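Local coordinates for O-ureido-L-serine synthase (Streptomyces lavendulae, PDB 3X44), which catalyses the pyridoxal phosphate-dependent addition of hydroxyurea to O-acetyl-L-serine, giving O-ureido-L-serine on the way to the antibiotic D-cycloserine, at residues L46-S49 against V50-A54; L201-S204 against N205-M208; G305-E308 against G309-A313. The protein carries 1 engineered substitution. All blocks are in the same frame, centred on the assembly; numbering follows the deposited sequence.

The three contacts follow one another along the chain and do not touch. Contacts 1 and 2, with centres 28 Å apart, approach the bound O-ureido-L-serine–pyridoxal phosphate adduct from different elements: the side chain of L46 in contact 1 is about 5 Å from it, that of P203 in contact 2 about 9 Å. Contact 1 is a buried piece of helix 43-56, which begins at the engineered A43, which replaces the cofactor-binding lysine of the natural enzyme. Contact 2 is the turn leaving strand 197-203. Contact 3 lies far from this pocket, its centre 44 Å from that of contact 1 and 34 Å from that of contact 2, on a C-terminal extension that packs against another subunit.

Contact 1. Residues L46-S49 against V50-A54; sequences LALS and VVLDA
With chi1 at 177°, L48 CG lies opposite the backbone N, whereas L52, one turn on, has CG beside its own N (chi1 -69°). The isobutyl group of L52 therefore leans back along the helix, and the two leucines meet at an angle, with L52 CD1 3.7 Å from L48 CG. The same lean sets L52 CG against the L48 carbonyl, 3.1 Å from O, while that O receives the L52 N-H at 2.8 Å. On another face L46 and V50 run side by side and point the same way, L46 CD2 lying 4.0 Å from V50 CG2. Between the same two residues the V50 N-H reaches L46 O at 2.9 Å in a nearly straight bond (176°). V51 N to A47 O is longer, at 3.2 Å, and D53 N to S49 O continues the pattern. S49 OG is held by the carbonyl of A147, and D53 forms a salt bridge with K57. Helices 73-85 and 147-164 cover separate faces, and L52 also packs on G166 of the second subunit. These i to i+4 contacts are those of a regular alpha helix, here helix 43-56, which begins at the engineered cofactor-lysine position of this pyridoxal phosphate enzyme.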
# COMPACT_ATOMS: atom_id res chain seq x y z
N LEU A 46 -9.29 -1.68 -18.68
CA LEU A 46 -10.24 -1.29 -19.71
C LEU A 46 -11.62 -1.87 -19.39
O LEU A 46 -12.62 -1.16 -19.45
CB LEU A 46 -9.76 -1.80 -21.07
CG LEU A 46 -10.62 -1.61 -22.31
CD1 LEU A 46 -9.73 -1.66 -23.54
CD2 LEU A 46 -11.68 -2.69 -22.40
N ALA A 47 -11.66 -3.15 -19.05
CA ALA A 47 -12.92 -3.83 -18.75
C ALA A 47 -13.72 -3.12 -17.66
O ALA A 47 -14.92 -2.91 -17.81
CB ALA A 47 -12.65 -5.27 -18.35
N LEU A 48 -13.05 -2.78 -16.56
CA LEU A 48 -13.69 -2.10 -15.45
C LEU A 48 -14.15 -0.71 -15.87
O LEU A 48 -15.28 -0.29 -15.59
CB LEU A 48 -12.72 -1.98 -14.27
CG LEU A 48 -13.22 -1.22 -13.05
CD1 LEU A 48 -14.33 -2.02 -12.38
CD2 LEU A 48 -12.07 -0.99 -12.09
N SER A 49 -13.27 0.00 -16.56
CA SER A 49 -13.56 1.35 -17.00
C SER A 49 -14.77 1.46 -17.91
O SER A 49 -15.65 2.29 -17.67
CB SER A 49 -12.35 1.96 -17.71
OG SER A 49 -12.59 3.33 -17.97
N VAL A 50 -14.80 0.64 -18.95
CA VAL A 50 -15.90 0.66 -19.90
C VAL A 50 -17.23 0.32 -19.23
O VAL A 50 -18.26 0.96 -19.50
CB VAL A 50 -15.65 -0.32 -21.07
CG1 VAL A 50 -16.87 -0.38 -21.97
CG2 VAL A 50 -14.41 0.12 -21.86
N VAL A 51 -17.21 -0.67 -18.35
CA VAL A 51 -18.40 -1.11 -17.64
C VAL A 51 -18.90 -0.02 -16.67
O VAL A 51 -20.09 0.29 -16.64
CB VAL A 51 -18.12 -2.41 -16.85
CG1 VAL A 51 -19.20 -2.66 -15.81
CG2 VAL A 51 -18.05 -3.57 -17.82
N LEU A 52 -17.99 0.54 -15.88
CA LEU A 52 -18.36 1.60 -14.94
C LEU A 52 -18.92 2.81 -15.68
O LEU A 52 -19.92 3.39 -15.28
CB LEU A 52 -17.14 2.03 -14.12
CG LEU A 52 -16.56 1.02 -13.11
CD1 LEU A 52 -15.40 1.67 -12.38
CD2 LEU A 52 -17.64 0.57 -12.13
N ASP A 53 -18.26 3.18 -16.78
CA ASP A 53 -18.68 4.31 -17.60
C ASP A 53 -20.08 4.07 -18.16
O ASP A 53 -20.94 4.95 -18.13
CB ASP A 53 -17.69 4.50 -18.75
CG ASP A 53 -18.16 5.54 -19.76
OD1 ASP A 53 -18.04 6.74 -19.48
OD2 ASP A 53 -18.65 5.14 -20.84
N ALA A 54 -20.29 2.86 -18.67
CA ALA A 54 -21.58 2.47 -19.24
C ALA A 54 -22.67 2.53 -18.18
O ALA A 54 -23.79 2.96 -18.46
CB ALA A 54 -21.50 1.07 -19.83

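Contact 2. Residues L201-S204 against N205-M208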
# COMPACT_ATOMS: atom_id res chain seq x y z
N LEU A 201 6.15 0.21 -30.33
CA LEU A 201 6.59 -0.77 -31.30
C LEU A 201 5.42 -1.50 -31.94
O LEU A 201 4.32 -1.53 -31.40
CB LEU A 201 7.53 -1.79 -30.63
CG LEU A 201 6.95 -2.57 -29.45
CD1 LEU A 201 6.38 -3.89 -29.94
CD2 LEU A 201 8.03 -2.81 -28.41
N GLU A 202 5.68 -2.08 -33.11
CA GLU A 202 4.69 -2.86 -33.83
C GLU A 202 5.41 -4.14 -34.23
O GLU A 202 6.64 -4.17 -34.28
CB GLU A 202 4.23 -2.13 -35.10
CG GLU A 202 4.01 -0.64 -34.95
CD GLU A 202 3.42 -0.04 -36.22
OE1 GLU A 202 2.21 -0.24 -36.46
OE2 GLU A 202 4.16 0.62 -36.98
N PRO A 203 4.66 -5.22 -34.50
CA PRO A 203 5.33 -6.46 -34.91
C PRO A 203 5.97 -6.23 -36.28
O PRO A 203 5.41 -5.51 -37.11
CB PRO A 203 4.21 -7.49 -34.95
CG PRO A 203 3.04 -6.86 -34.21
CD PRO A 203 3.20 -5.38 -34.43
N SER A 204 7.13 -6.83 -36.50
CA SER A 204 7.83 -6.70 -37.77
C SER A 204 6.91 -7.00 -38.94
O SER A 204 6.99 -6.37 -40.00
CB SER A 204 9.02 -7.66 -37.84
OG SER A 204 10.02 -7.33 -36.90
N ASN A 205 6.02 -7.97 -38.75
CA ASN A 205 5.09 -8.39 -39.80
C ASN A 205 3.72 -7.73 -39.76
O ASN A 205 2.81 -8.13 -40.48
CB ASN A 205 4.94 -9.92 -39.79
CG ASN A 205 4.83 -10.50 -38.38
OD1 ASN A 205 5.09 -9.82 -37.39
ND2 ASN A 205 4.45 -11.77 -38.30
N ALA A 206 3.55 -6.71 -38.92
CA ALA A 206 2.26 -6.03 -38.83
C ALA A 206 2.44 -4.55 -38.53
O ALA A 206 1.81 -4.00 -37.63
CB ALA A 206 1.38 -6.69 -37.77
N ALA A 207 3.32 -3.91 -39.30
CA ALA A 207 3.58 -2.48 -39.13
C ALA A 207 2.47 -1.70 -39.81
O ALA A 207 2.67 -1.08 -40.87
CB ALA A 207 4.93 -2.13 -39.73
N MET A 208 1.29 -1.74 -39.20
CA MET A 208 0.11 -1.06 -39.72
C MET A 208 0.23 0.46 -39.68
O MET A 208 -0.09 1.14 -40.66
CB MET A 208 -1.12 -1.51 -38.91
CG MET A 208 -2.46 -1.07 -39.48
SD MET A 208 -2.84 -1.88 -41.05
CE MET A 208 -2.73 -0.52 -42.16
O HOH W 1 0.76 -2.45 -35.60
O HOH W 2 4.83 -4.99 -41.46
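P203 and A206 close a type I beta turn at the end of strand 197-203, a parallel strand of the larger mixed sheet, where the chain swings round toward helix 208-211. The A206 N-H bonds to P203 O at 2.9 Å, well aligned at the hydrogen but arriving from above the carbonyl plane. On the same pair, the pyrrolidine ring of P203 lies against the A206 methyl, CG to CB 3.9 Å. N205, at the third position of the turn, folds its amide back toward P203: with chi1 at 42°, CG sits between the backbone N and the carbonyl carbon, which brings OD1 to 3.5 Å from P203 CB. The E202 side chain, extended beyond CG, passes beside A207, with CD 3.8 Å from A207 CA.

Waters stitch the next shell. One bridges S204 O, 2.9 Å away, and the N-H of A207, the centre of an inverse gamma turn that a weak M208 N to A206 O bond closes.

Farther out, N205 ND2 makes a weak hydrogen bond to E244. The E202 carboxylate reaches backbone N-H groups in the opening turn of helix 208-211: OE1 accepts from L209 and OE2 from A210. Such a pairing would suit a negative group at a helix start, and it links the end of the strand to the start of that helix. The strand itself is held by backbone bonds from E202 to V240 and M242, and from L201 to T174, in its two neighbours. A second water ties the carboxylate to the turn as well, giving its hydrogens to E202 OE1 and A206 O, with its oxygen 2.8 Å from each.

Contact 3. Residues G305-E308 against G309-A313; sequences GVDE and GSDDA
D307 bends its carboxylate forward onto the backbone of G309, two residues on. CG stands anti to the D307 backbone N (chi1 -175°), and from there OD2 takes the G309 N-H at 2.6 Å, a short bond with an angle of 152° at the hydrogen. The N-H comes from above the carboxylate plane, 38° out of it, and the same OD2 also rests 3.3 Å from G309 CA. The other oxygen, OD1, faces S310 through a single water, which donates to D307 OD1 at a notably short 2.5 Å and to S310 O at 2.8 Å. One carboxylate is thus tied to the chain directly through one oxygen and through solvent by the other. D307 O is taken by R106 of the third subunit.

E308 follows, at the bend spanned by the D307-G309 bond. Its side chain runs off extended and packs on V99 of the third subunit, while its carbonyl accepts from R102 there. Beyond the bend the chain stays on the same partner: S310 OG bonds to L114 N and D311 OD2 to L112 N, both of the third subunit. D311 OD1 lies 4.4 Å from D307 OD1; the like charges are probably eased by R106 of the third subunit, which forms a salt bridge with D311 OD1. D311 centres an inverse gamma turn and occupies the N-cap position of helix 312-319, although its side chain makes no capping bond and is spent on the neighbour instead. The D307-G309 closure is an Asx turn, set in a C-terminal extension that docks on helix 99-107 and strand 111-115 of the third subunit in the homotetramer.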
# COMPACT_ATOMS: atom_id res chain seq x y z
N GLY A 305 9.43 -26.70 -28.42
CA GLY A 305 10.64 -27.39 -28.00
C GLY A 305 10.75 -27.67 -26.51
O GLY A 305 11.74 -28.25 -26.06
N VAL A 306 9.74 -27.27 -25.74
CA VAL A 306 9.76 -27.50 -24.30
C VAL A 306 9.47 -28.96 -23.99
O VAL A 306 8.48 -29.52 -24.45
CB VAL A 306 8.76 -26.60 -23.56
CG1 VAL A 306 8.61 -27.06 -22.12
CG2 VAL A 306 9.24 -25.14 -23.60
N ASP A 307 10.34 -29.56 -23.20
CA ASP A 307 10.24 -30.96 -22.80
C ASP A 307 9.34 -31.15 -21.59
O ASP A 307 9.62 -30.64 -20.50
CB ASP A 307 11.65 -31.48 -22.49
CG ASP A 307 11.68 -32.96 -22.18
OD1 ASP A 307 12.79 -33.50 -22.02
OD2 ASP A 307 10.60 -33.58 -22.09
N GLU A 308 8.26 -31.90 -21.77
CA GLU A 308 7.33 -32.16 -20.67
C GLU A 308 7.69 -33.45 -19.93
O GLU A 308 7.06 -33.80 -18.93
CB GLU A 308 5.90 -32.26 -21.20
CG GLU A 308 5.33 -30.94 -21.68
CD GLU A 308 4.08 -31.12 -22.52
OE1 GLU A 308 3.30 -32.05 -22.23
OE2 GLU A 308 3.89 -30.34 -23.47
N GLY A 309 8.72 -34.14 -20.42
CA GLY A 309 9.14 -35.39 -19.80
C GLY A 309 10.21 -35.26 -18.73
O GLY A 309 10.68 -34.16 -18.45
N SER A 310 10.59 -36.38 -18.14
CA SER A 310 11.60 -36.40 -17.09
C SER A 310 13.00 -36.17 -17.65
O SER A 310 13.30 -36.56 -18.78
CB SER A 310 11.57 -37.74 -16.36
OG SER A 310 11.91 -37.58 -15.00
N ASP A 311 13.86 -35.53 -16.86
CA ASP A 311 15.23 -35.24 -17.29
C ASP A 311 16.17 -36.41 -17.06
O ASP A 311 17.28 -36.24 -16.56
CB ASP A 311 15.76 -34.01 -16.54
CG ASP A 311 15.23 -32.71 -17.10
OD1 ASP A 311 15.02 -32.64 -18.33
OD2 ASP A 311 15.04 -31.75 -16.32
N ASP A 312 15.73 -37.61 -17.45
CA ASP A 312 16.54 -38.81 -17.29
C ASP A 312 17.89 -38.65 -17.98
O ASP A 312 18.93 -39.08 -17.46
CB ASP A 312 15.80 -40.02 -17.85
CG ASP A 312 14.51 -40.32 -17.10
OD1 ASP A 312 13.59 -40.92 -17.71
OD2 ASP A 312 14.41 -39.96 -15.91
N ALA A 313 17.88 -38.04 -19.16
CA ALA A 313 19.09 -37.82 -19.94
C ALA A 313 20.05 -36.89 -19.22
O ALA A 313 21.25 -37.16 -19.12
CB ALA A 313 18.74 -37.26 -21.31
O HOH W 3 14.38 -35.19 -21.00